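PDB 6X1N: mbDLG-3 protein from Monosiga brevicollis, which is the third PDZ domain of a choanoflagellate Dlg1 protein, a kind of domain that generally binds C-terminal peptides; the whole protein may bind protein kinases. Local coordinates for residues 62-66 against 67-71. Residues are numbered along the deposited sequence; the frame is centred on the assembly and turned at random.
Sequences LSMNG and QDLAL
A beta-hairpin with a two-residue loop joins strand 59-64 to the short strand 67-68, and M64 and Q67 close it as an antiparallel hydrogen-bonded pair. M64 N gives a hydrogen bond to Q67 O at 3.0 Å, while Q67 N returns one to M64 O at 2.9 Å, the donor standing well above the M64 carbonyl plane. N65 and G66 fill the corners of the type I' turn, both with positive phi, and the 79° of G66 is a value glycine accepts easily. The N65 amide reaches back to the neighbouring strand, where OD1 accepts from the backbone N of T90, so the turn is tied to strand 88-95 as well. One pair farther from the turn, S63 faces D68 as a non-hydrogen-bonded pair, and a CA-H...O contact runs from S63 CA to Q67 O at 3.1 Å. Beyond this pair L69 N, already in the loop, gives a hydrogen bond to L62 O, 3.0 Å and nearly straight at 166°. This small hairpin precedes helix 74-82, which in PDZ domains forms one wall of the peptide groove. On the inner side, M64 CB rests against L69 CD1 at 3.8 Å; with CG anti to its backbone N (chi1 179°), the M64 chain runs away from the turn and bends at chi3, packing among M89, L91, L80 and V81. L69 also touches L80, so both side chains join the hairpin to the helix through the core. Across the sheet, S63 and D68 point to the other face. There D68 OD1 accepts from A70 N at 2.9 Å, an Asx turn where the chain leaves the strand, and a water donates to both this oxygen and L62 O. A second water accepts from D68 N.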
loop_
_atom_site.group_PDB
_atom_site.type_symbol
_atom_site.label_atom_id
_atom_site.label_comp_id
_atom_site.label_asym_id
_atom_site.label_seq_id
_atom_site.Cartn_x
_atom_site.Cartn_y
_atom_site.Cartn_z
ATOM N N LEU A 62 -6.017 -0.184 0.663
ATOM C CA LEU A 62 -7.180 -0.685 1.392
ATOM C C LEU A 62 -7.146 -2.202 1.501
ATOM O O LEU A 62 -7.551 -2.774 2.524
ATOM C CB LEU A 62 -8.466 -0.217 0.715
ATOM C CG LEU A 62 -8.662 1.301 0.717
ATOM C CD1 LEU A 62 -9.769 1.722 -0.258
ATOM C CD2 LEU A 62 -8.968 1.806 2.117
ATOM N N SER A 63 -6.667 -2.879 0.461
ATOM C CA SER A 63 -6.530 -4.324 0.508
ATOM C C SER A 63 -5.402 -4.737 -0.420
ATOM O O SER A 63 -5.046 -4.015 -1.358
ATOM C CB SER A 63 -7.839 -5.016 0.113
ATOM O OG SER A 63 -8.203 -4.669 -1.206
ATOM N N MET A 64 -4.840 -5.909 -0.141
ATOM C CA MET A 64 -3.788 -6.483 -0.960
ATOM C C MET A 64 -3.996 -7.985 -0.997
ATOM O O MET A 64 -4.097 -8.623 0.053
ATOM C CB MET A 64 -2.413 -6.183 -0.365
ATOM C CG MET A 64 -1.265 -6.767 -1.164
ATOM S SD MET A 64 0.350 -6.554 -0.394
ATOM C CE MET A 64 0.477 -4.763 -0.327
ATOM N N ASN A 65 -4.072 -8.546 -2.201
ATOM C CA ASN A 65 -4.217 -9.990 -2.373
ATOM C C ASN A 65 -5.381 -10.536 -1.551
ATOM O O ASN A 65 -5.277 -11.570 -0.893
ATOM C CB ASN A 65 -2.907 -10.724 -2.086
ATOM C CG ASN A 65 -1.875 -10.491 -3.165
ATOM O OD1 ASN A 65 -2.201 -9.962 -4.225
ATOM N ND2 ASN A 65 -0.640 -10.885 -2.915
ATOM N N GLY A 66 -6.500 -9.817 -1.585
ATOM C CA GLY A 66 -7.698 -10.232 -0.886
ATOM C C GLY A 66 -7.718 -9.969 0.605
ATOM O O GLY A 66 -8.724 -10.285 1.253
ATOM N N GLN A 67 -6.653 -9.404 1.173
ATOM C CA GLN A 67 -6.560 -9.160 2.609
ATOM C C GLN A 67 -6.919 -7.710 2.904
ATOM O O GLN A 67 -6.316 -6.790 2.344
ATOM C CB GLN A 67 -5.158 -9.471 3.126
ATOM C CG GLN A 67 -4.647 -10.841 2.716
ATOM C CD GLN A 67 -5.640 -11.943 3.013
ATOM O OE1 GLN A 67 -6.150 -12.600 2.099
ATOM N NE2 GLN A 67 -5.928 -12.151 4.294
ATOM N N ASP A 68 -7.907 -7.513 3.773
ATOM C CA ASP A 68 -8.288 -6.187 4.236
ATOM C C ASP A 68 -7.170 -5.633 5.114
ATOM O O ASP A 68 -6.844 -6.217 6.151
ATOM C CB ASP A 68 -9.572 -6.349 5.049
ATOM C CG ASP A 68 -10.157 -5.034 5.526
ATOM O OD1 ASP A 68 -9.464 -4.002 5.576
ATOM O OD2 ASP A 68 -11.355 -5.032 5.877
ATOM N N LEU A 69 -6.587 -4.502 4.714
ATOM C CA LEU A 69 -5.478 -3.906 5.448
ATOM C C LEU A 69 -5.882 -2.701 6.296
ATOM O O LEU A 69 -5.010 -1.943 6.729
ATOM C CB LEU A 69 -4.334 -3.538 4.503
ATOM C CG LEU A 69 -3.713 -4.700 3.733
ATOM C CD1 LEU A 69 -2.559 -4.191 2.877
ATOM C CD2 LEU A 69 -3.237 -5.800 4.661
ATOM N N ALA A 70 -7.178 -2.522 6.575
ATOM C CA ALA A 70 -7.598 -1.332 7.311
ATOM C C ALA A 70 -6.861 -1.196 8.637
ATOM O O ALA A 70 -6.514 -0.081 9.050
ATOM C CB ALA A 70 -9.111 -1.362 7.546
ATOM N N LEU A 71 -6.637 -2.316 9.332
ATOM C CA LEU A 71 -6.064 -2.303 10.672
ATOM C C LEU A 71 -4.697 -2.972 10.724
ATOM O O LEU A 71 -4.213 -3.289 11.813
ATOM C CB LEU A 71 -7.013 -2.965 11.676
ATOM C CG LEU A 71 -8.447 -2.433 11.770
ATOM C CD1 LEU A 71 -9.206 -3.225 12.835
ATOM C CD2 LEU A 71 -8.430 -0.972 12.116
HETATM O O HOH W 1 -9.721 -1.889 3.965
HETATM O O HOH W 2 -9.460 -9.784 4.573
#